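Local coordinates for protein giardin subunit alpha-1 (Giardia intestinalis, PDB 4EVF) that is a calcium-dependent, phosphatidylserine-binding annexin involved in parasite attachment to the intestinal mucosa and in cytoskeletal remodelling between trophozoite and cyst, at residues D73-R78 with H108-A113; T98-T103 with E141-H146. All coordinates share one frame; numbering follows the deposited sequence.

Overall arrangement
Both contacts fall essentially within the predicted second annexin repeat, in an all-helical chain. Running from the N terminus, 73-78 opens helix 74-87, 98-103 takes in the last turn of helix 92-100 and the loop after it, 108-113 lies in helix 104-118, and 141-146 closes helix 135-145. Contact 1 brings 73-78 against 108-113, closing a loop of 29 residues; contact 2 joins 98-103 to 141-146 over 37. The two loops cross, since 98-103 lies inside the first while 108-113 lies inside the second. Their centres are about 13 Å apart, and Arg78 bridges them: its NH2 lies 2.7 Å from Thr98 O, a probable hydrogen bond. Four helices are thereby tied together.

Contact 1 of 2, residues D73-R78 with H108-A113; sequences DRHEVR and HETVAA
In the predicted second annexin repeat, His75, in the first turn of helix 74-87, packs against Glu109 and Thr110 of helix 104-118. The two short helical segments approach to 8.0 Å between axes, and His75 and Thr110 have the nearest CA pair. Glu109 CB sits over the centre of one face of the imidazole, a CH-pi contact, while Glu109 CG reaches on to His75 CE1 at 3.7 Å. A bend at chi2 (-73°) then turns the carboxylate away, its plane 78° from the ring. Arg74 CG lies over the rim of the opposite face; His75 NE2 is hydrogen-bonded to Asp106, whose carboxylate also pairs with Arg74. Thr110 OG1 lies near the plane of the imidazole, at its edge, 3.9 Å from His75 CD2, and also meets Arg78 CD at 3.3 Å; the Thr110 and Arg78 side chains cross at about a right angle. That hydroxyl is hydrogen-bonded to Asp106 O. Ala113 CB fills in beside the backbone, 3.7 Å from His75 O. Asp73 is the N-cap of the helix: its OD2 accepts from His75 N at 2.9 Å and weakly from Glu76 N. Further out, Asp73 and Arg74 touch helix 32-46, Arg78 NH2 hydrogen-bonds to Thr98 O in the last turn of helix 92-100, and Val77 and Arg78 rest on Met254 of helix 245-255.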
ATOM      1  N   ASP A  73       8.664  -4.502  12.313  1.00 19.34           N
ATOM      2  CA  ASP A  73       7.604  -3.561  12.665  1.00 21.26           C
ATOM      3  C   ASP A  73       7.169  -2.811  11.414  1.00 19.03           C
ATOM      4  O   ASP A  73       7.970  -2.097  10.802  1.00 18.15           O
ATOM      5  CB  ASP A  73       8.067  -2.570  13.733  1.00 19.13           C
ATOM      6  CG  ASP A  73       6.915  -1.761  14.311  1.00 22.22           C
ATOM      7  OD1 ASP A  73       6.522  -1.982  15.480  1.00 31.21           O
ATOM      8  OD2 ASP A  73       6.390  -0.901  13.588  1.00 24.39           O
ATOM      9  N   ARG A  74       5.907  -2.990  11.038  1.00 18.80           N
ATOM     10  CA  ARG A  74       5.392  -2.467   9.773  1.00 17.73           C
ATOM     11  C   ARG A  74       5.360  -0.943   9.715  1.00 21.71           C
ATOM     12  O   ARG A  74       5.278  -0.372   8.634  1.00 20.36           O
ATOM     13  CB  ARG A  74       4.001  -3.030   9.485  1.00 17.78           C
ATOM     14  CG  ARG A  74       2.894  -2.506  10.410  1.00 23.61           C
ATOM     15  CD  ARG A  74       1.600  -3.306  10.225  1.00 22.58           C
ATOM     16  NE  ARG A  74       0.544  -2.858  11.135  1.00 26.03           N
ATOM     17  CZ  ARG A  74       0.449  -3.246  12.401  1.00 28.89           C
ATOM     18  NH1 ARG A  74       1.347  -4.086  12.895  1.00 24.43           N
ATOM     19  NH2 ARG A  74      -0.540  -2.801  13.172  1.00 28.48           N
ATOM     20  N   HIS A  75       5.428  -0.289  10.877  1.00 20.18           N
ATOM     21  CA  HIS A  75       5.443   1.172  10.928  1.00 18.78           C
ATOM     22  C   HIS A  75       6.858   1.689  10.714  1.00 18.75           C
ATOM     23  O   HIS A  75       7.060   2.695  10.027  1.00 18.02           O
ATOM     24  CB  HIS A  75       4.853   1.666  12.258  1.00 17.46           C
ATOM     25  CG  HIS A  75       3.496   1.103  12.540  1.00 22.45           C
ATOM     26  ND1 HIS A  75       3.212   0.380  13.678  1.00 24.19           N
ATOM     27  CD2 HIS A  75       2.354   1.126  11.812  1.00 18.19           C
ATOM     28  CE1 HIS A  75       1.948  -0.009  13.644  1.00 21.94           C
ATOM     29  NE2 HIS A  75       1.405   0.431  12.524  1.00 19.17           N
ATOM     30  N   GLU A  76       7.844   0.981  11.271  1.00 18.72           N
ATOM     31  CA  GLU A  76       9.248   1.278  10.978  1.00 24.63           C
ATOM     32  C   GLU A  76       9.584   0.975   9.519  1.00 21.02           C
ATOM     33  O   GLU A  76      10.354   1.706   8.885  1.00 22.16           O
ATOM     34  CB  GLU A  76      10.185   0.487  11.888  1.00 22.99           C
ATOM     35  CG  GLU A  76      10.224   1.015  13.302  1.00 24.24           C
ATOM     36  CD  GLU A  76      11.023   0.128  14.239  1.00 28.45           C
ATOM     37  OE1 GLU A  76      11.594  -0.879  13.772  1.00 24.57           O
ATOM     38  OE2 GLU A  76      11.081   0.441  15.449  1.00 32.80           O
ATOM     39  N   VAL A  77       9.022  -0.118   9.013  1.00 21.20           N
ATOM     40  CA  VAL A  77       9.145  -0.472   7.601  1.00 21.37           C
ATOM     41  C   VAL A  77       8.620   0.666   6.725  1.00 20.28           C
ATOM     42  O   VAL A  77       9.355   1.212   5.900  1.00 21.57           O
ATOM     43  CB  VAL A  77       8.398  -1.782   7.278  1.00 20.03           C
ATOM     44  CG1 VAL A  77       8.355  -2.022   5.760  1.00 17.76           C
ATOM     45  CG2 VAL A  77       9.045  -2.966   7.993  1.00 20.59           C
ATOM     46  N   ARG A  78       7.354   1.030   6.919  1.00 18.21           N
ATOM     47  CA  ARG A  78       6.746   2.116   6.150  1.00 17.50           C
ATOM     48  C   ARG A  78       7.516   3.432   6.273  1.00 17.02           C
ATOM     49  O   ARG A  78       7.763   4.118   5.272  1.00 15.87           O
ATOM     50  CB  ARG A  78       5.267   2.298   6.509  1.00 17.24           C
ATOM     51  CG  ARG A  78       4.511   3.258   5.586  1.00 18.85           C
ATOM     52  CD  ARG A  78       3.046   3.469   6.005  1.00 17.83           C
ATOM     53  NE  ARG A  78       2.208   2.269   5.899  1.00 18.09           N
ATOM     54  CZ  ARG A  78       1.642   1.851   4.767  1.00 23.82           C
ATOM     55  NH1 ARG A  78       0.882   0.761   4.754  1.00 20.47           N
ATOM     56  NH2 ARG A  78       1.847   2.520   3.639  1.00 17.75           N
ATOM     57  N   HIS A 108      -0.706   6.847  11.442  1.00 22.06           N
ATOM     58  CA  HIS A 108      -0.440   7.484  12.717  1.00 21.33           C
ATOM     59  C   HIS A 108       0.784   6.887  13.407  1.00 23.82           C
ATOM     60  O   HIS A 108       1.624   7.627  13.934  1.00 20.42           O
ATOM     61  CB  HIS A 108      -1.677   7.383  13.607  1.00 28.95           C
ATOM     62  CG  HIS A 108      -1.559   8.125  14.900  1.00 33.71           C
ATOM     63  ND1 HIS A 108      -1.254   7.501  16.092  1.00 39.03           N
ATOM     64  CD2 HIS A 108      -1.724   9.437  15.193  1.00 38.79           C
ATOM     65  CE1 HIS A 108      -1.232   8.398  17.062  1.00 38.03           C
ATOM     66  NE2 HIS A 108      -1.514   9.580  16.543  1.00 40.14           N
ATOM     67  N   GLU A 109       0.893   5.558  13.405  1.00 20.70           N
ATOM     68  CA  GLU A 109       2.022   4.886  14.066  1.00 18.32           C
ATOM     69  C   GLU A 109       3.307   5.081  13.264  1.00 22.77           C
ATOM     70  O   GLU A 109       4.402   5.149  13.825  1.00 16.34           O
ATOM     71  CB  GLU A 109       1.747   3.396  14.266  1.00 19.28           C
ATOM     72  CG  GLU A 109       0.669   3.096  15.306  1.00 23.89           C
ATOM     73  CD  GLU A 109       1.153   3.338  16.727  1.00 37.66           C
ATOM     74  OE1 GLU A 109       1.663   2.376  17.347  1.00 43.36           O
ATOM     75  OE2 GLU A 109       1.031   4.485  17.222  1.00 34.17           O
ATOM     76  N   THR A 110       3.151   5.155  11.944  1.00 17.85           N
ATOM     77  CA  THR A 110       4.261   5.414  11.039  1.00 18.08           C
ATOM     78  C   THR A 110       4.871   6.789  11.306  1.00 18.37           C
ATOM     79  O   THR A 110       6.088   6.947  11.316  1.00 17.65           O
ATOM     80  CB  THR A 110       3.804   5.292   9.553  1.00 16.86           C
ATOM     81  OG1 THR A 110       3.466   3.926   9.276  1.00 16.50           O
ATOM     82  CG2 THR A 110       4.912   5.729   8.585  1.00 18.39           C
ATOM     83  N   VAL A 111       4.019   7.782  11.520  1.00 19.55           N
ATOM     84  CA  VAL A 111       4.493   9.130  11.809  1.00 22.34           C
ATOM     85  C   VAL A 111       5.309   9.108  13.092  1.00 25.74           C
ATOM     86  O   VAL A 111       6.352   9.745  13.171  1.00 28.02           O
ATOM     87  CB  VAL A 111       3.332  10.138  11.941  1.00 27.82           C
ATOM     88  CG1 VAL A 111       3.824  11.456  12.571  1.00 27.78           C
ATOM     89  CG2 VAL A 111       2.673  10.380  10.579  1.00 24.30           C
ATOM     90  N   ALA A 112       4.834   8.364  14.087  1.00 18.91           N
ATOM     91  CA  ALA A 112       5.559   8.236  15.349  1.00 22.88           C
ATOM     92  C   ALA A 112       6.880   7.493  15.141  1.00 25.77           C
ATOM     93  O   ALA A 112       7.910   7.860  15.707  1.00 28.39           O
ATOM     94  CB  ALA A 112       4.693   7.554  16.416  1.00 19.00           C
ATOM     95  N   ALA A 113       6.867   6.467  14.296  1.00 24.82           N
ATOM     96  CA  ALA A 113       8.086   5.720  14.041  1.00 25.12           C
ATOM     97  C   ALA A 113       9.117   6.616  13.362  1.00 25.64           C
ATOM     98  O   ALA A 113      10.309   6.540  13.653  1.00 26.30           O
ATOM     99  CB  ALA A 113       7.798   4.488  13.206  1.00 18.77           C
TER

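Contact 2 of 2, residues T98-T103 with E141-H146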
ATOM      1  N   THR A  98       3.149   4.099  -0.111  1.00 19.83           N
ATOM      2  CA  THR A  98       3.405   4.372   1.305  1.00 20.71           C
ATOM      3  C   THR A  98       2.388   5.334   1.947  1.00 21.38           C
ATOM      4  O   THR A  98       2.046   5.194   3.125  1.00 20.77           O
ATOM      5  CB  THR A  98       4.852   4.912   1.523  1.00 19.71           C
ATOM      6  OG1 THR A  98       5.056   6.096   0.748  1.00 23.39           O
ATOM      7  CG2 THR A  98       5.900   3.879   1.117  1.00 17.40           C
ATOM      8  N   VAL A  99       1.903   6.298   1.166  1.00 20.68           N
ATOM      9  CA  VAL A  99       1.015   7.339   1.675  1.00 19.59           C
ATOM     10  C   VAL A  99      -0.458   7.019   1.385  1.00 20.22           C
ATOM     11  O   VAL A  99      -1.323   7.183   2.244  1.00 19.51           O
ATOM     12  CB  VAL A  99       1.377   8.738   1.068  1.00 21.56           C
ATOM     13  CG1 VAL A  99       0.324   9.774   1.414  1.00 21.21           C
ATOM     14  CG2 VAL A  99       2.738   9.196   1.547  1.00 21.43           C
ATOM     15  N   ILE A 100      -0.744   6.547   0.176  1.00 20.15           N
ATOM     16  CA  ILE A 100      -2.133   6.340  -0.221  1.00 16.69           C
ATOM     17  C   ILE A 100      -2.691   4.965   0.165  1.00 18.75           C
ATOM     18  O   ILE A 100      -3.826   4.859   0.619  1.00 22.21           O
ATOM     19  CB  ILE A 100      -2.354   6.594  -1.720  1.00 16.88           C
ATOM     20  CG1 ILE A 100      -1.812   7.973  -2.099  1.00 18.41           C
ATOM     21  CG2 ILE A 100      -3.847   6.478  -2.053  1.00 19.18           C
ATOM     22  CD1 ILE A 100      -1.979   8.327  -3.574  1.00 17.80           C
ATOM     23  N   LEU A 101      -1.890   3.922  -0.028  1.00 17.31           N
ATOM     24  CA  LEU A 101      -2.262   2.573   0.362  1.00 20.35           C
ATOM     25  C   LEU A 101      -1.877   2.393   1.837  1.00 21.06           C
ATOM     26  O   LEU A 101      -0.884   1.741   2.170  1.00 19.16           O
ATOM     27  CB  LEU A 101      -1.551   1.561  -0.542  1.00 21.12           C
ATOM     28  CG  LEU A 101      -1.909   0.070  -0.624  1.00 24.76           C
ATOM     29  CD1 LEU A 101      -1.244  -0.666   0.513  1.00 29.15           C
ATOM     30  CD2 LEU A 101      -3.420  -0.212  -0.674  1.00 18.33           C
ATOM     31  N   CYS A 102      -2.672   2.993   2.715  1.00 18.02           N
ATOM     32  CA  CYS A 102      -2.361   2.995   4.138  1.00 19.34           C
ATOM     33  C   CYS A 102      -3.627   3.312   4.927  1.00 20.77           C
ATOM     34  O   CYS A 102      -4.397   4.188   4.553  1.00 18.41           O
ATOM     35  CB  CYS A 102      -1.283   4.032   4.424  1.00 15.14           C
ATOM     36  SG  CYS A 102      -0.611   4.036   6.092  1.00 21.52           S
ATOM     37  N   THR A 103      -3.849   2.584   6.009  1.00 18.33           N
ATOM     38  CA  THR A 103      -4.974   2.886   6.894  1.00 21.56           C
ATOM     39  C   THR A 103      -4.578   4.058   7.800  1.00 22.09           C
ATOM     40  O   THR A 103      -3.397   4.269   8.060  1.00 20.22           O
ATOM     41  CB  THR A 103      -5.301   1.669   7.764  1.00 22.11           C
ATOM     42  OG1 THR A 103      -4.205   1.428   8.645  1.00 18.85           O
ATOM     43  CG2 THR A 103      -5.500   0.428   6.906  1.00 25.37           C
ATOM     44  N   GLU A 141      -0.888  16.170   0.852  1.00 20.63           N
ATOM     45  CA  GLU A 141      -0.829  16.892   2.123  1.00 24.48           C
ATOM     46  C   GLU A 141      -2.111  16.682   2.930  1.00 23.68           C
ATOM     47  O   GLU A 141      -2.072  16.379   4.123  1.00 23.66           O
ATOM     48  CB  GLU A 141      -0.625  18.386   1.885  1.00 24.34           C
ATOM     49  CG  GLU A 141      -0.482  19.172   3.174  1.00 28.07           C
ATOM     50  CD  GLU A 141      -0.198  20.633   2.936  1.00 28.69           C
ATOM     51  OE1 GLU A 141      -0.591  21.160   1.876  1.00 28.91           O
ATOM     52  OE2 GLU A 141       0.423  21.256   3.816  1.00 32.79           O
ATOM     53  N   LYS A 142      -3.248  16.850   2.270  1.00 19.50           N
ATOM     54  CA  LYS A 142      -4.540  16.705   2.937  1.00 25.33           C
ATOM     55  C   LYS A 142      -4.831  15.238   3.270  1.00 24.26           C
ATOM     56  O   LYS A 142      -5.435  14.921   4.290  1.00 24.47           O
ATOM     57  CB  LYS A 142      -5.639  17.286   2.053  1.00 24.85           C
ATOM     58  CG  LYS A 142      -7.002  17.369   2.713  1.00 30.74           C
ATOM     59  CD  LYS A 142      -7.546  18.783   2.634  1.00 30.71           C
ATOM     60  CE  LYS A 142      -7.466  19.305   1.220  1.00 25.96           C
ATOM     61  NZ  LYS A 142      -7.832  20.745   1.163  1.00 29.25           N
ATOM     62  N   TRP A 143      -4.382  14.339   2.402  1.00 20.60           N
ATOM     63  CA  TRP A 143      -4.515  12.911   2.654  1.00 19.75           C
ATOM     64  C   TRP A 143      -3.814  12.502   3.943  1.00 20.74           C
ATOM     65  O   TRP A 143      -4.372  11.761   4.761  1.00 18.01           O
ATOM     66  CB  TRP A 143      -3.929  12.114   1.494  1.00 19.84           C
ATOM     67  CG  TRP A 143      -4.342  10.687   1.491  1.00 17.12           C
ATOM     68  CD1 TRP A 143      -3.731   9.650   2.137  1.00 16.19           C
ATOM     69  CD2 TRP A 143      -5.453  10.130   0.790  1.00 13.13           C
ATOM     70  NE1 TRP A 143      -4.405   8.478   1.882  1.00 16.94           N
ATOM     71  CE2 TRP A 143      -5.464   8.748   1.054  1.00 17.62           C
ATOM     72  CE3 TRP A 143      -6.451  10.672  -0.028  1.00 18.53           C
ATOM     73  CZ2 TRP A 143      -6.438   7.891   0.519  1.00 15.01           C
ATOM     74  CZ3 TRP A 143      -7.409   9.823  -0.561  1.00 15.64           C
ATOM     75  CH2 TRP A 143      -7.395   8.449  -0.285  1.00 16.21           C
ATOM     76  N   MET A 144      -2.589  12.983   4.120  1.00 17.60           N
ATOM     77  CA  MET A 144      -1.787  12.627   5.293  1.00 20.17           C
ATOM     78  C   MET A 144      -2.440  13.064   6.605  1.00 21.87           C
ATOM     79  O   MET A 144      -2.193  12.465   7.659  1.00 23.62           O
ATOM     80  CB  MET A 144      -0.365  13.195   5.168  1.00 23.86           C
ATOM     81  CG  MET A 144       0.481  12.453   4.127  1.00 18.45           C
ATOM     82  SD  MET A 144       2.119  13.108   3.788  1.00 26.49           S
ATOM     83  CE  MET A 144       2.965  12.983   5.351  1.00 34.38           C
ATOM     84  N   ALA A 145      -3.281  14.090   6.541  1.00 22.36           N
ATOM     85  CA  ALA A 145      -3.964  14.592   7.736  1.00 24.68           C
ATOM     86  C   ALA A 145      -4.978  13.579   8.263  1.00 26.78           C
ATOM     87  O   ALA A 145      -5.315  13.582   9.450  1.00 28.73           O
ATOM     88  CB  ALA A 145      -4.647  15.929   7.444  1.00 26.32           C
ATOM     89  N   HIS A 146      -5.459  12.707   7.382  1.00 23.81           N
ATOM     90  CA  HIS A 146      -6.475  11.730   7.757  1.00 22.67           C
ATOM     91  C   HIS A 146      -7.592  12.365   8.592  1.00 28.31           C
ATOM     92  O   HIS A 146      -8.004  11.828   9.628  1.00 27.53           O
ATOM     93  CB  HIS A 146      -5.846  10.530   8.471  1.00 25.65           C
ATOM     94  CG  HIS A 146      -5.058   9.640   7.559  1.00 24.20           C
ATOM     95  ND1 HIS A 146      -5.656   8.750   6.693  1.00 28.00           N
ATOM     96  CD2 HIS A 146      -3.727   9.527   7.351  1.00 24.91           C
ATOM     97  CE1 HIS A 146      -4.726   8.118   6.000  1.00 24.74           C
ATOM     98  NE2 HIS A 146      -3.546   8.571   6.379  1.00 25.00           N
TER
HETATM   99  O   HOH W   1      -1.243   8.606   4.520  1.00 21.01           O
HETATM  100  O   HOH W   2      -4.490   5.919   2.887  1.00 24.95           O
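The indole of Trp143 lies across the end of helix 92-100, with Ile100 CG2 over one face, offset toward the rim and 3.9 Å from CZ2. This is helix-end packing in the predicted second annexin repeat, joining the C-terminal ends of helices 92-100 and 135-145. The Ile100 and Trp143 side chains cross at about a right angle. Val99 runs past the indole in the opposite direction, and its CG1, held anti to the backbone N (chi1 171°), lies 3.8 Å from Met144 CG and 4.1 Å from Trp143 CD1. Polar groups are joined through two waters, each in the indole plane at its edge. Water 2 accepts from Trp143 NE1 at 2.8 Å and lies 2.6 Å from Ile100 O, a likely but crowded hydrogen bond. Water 1 donates to Val99 O at 2.7 Å and is hydrogen-bonded to His146 NE2 at 3.0 Å, so it links the last turn of helix 92-100 to the residue just past helix 135-145. Trp143 O sits over the centre of one face of the His146 ring, 3.4 Å above its plane. Trp107 of helix 104-118 packs beside Val99, Met144 and His146, helix 122-130 covers Met144, and helix 211-225 lies against Ile100 and Trp143.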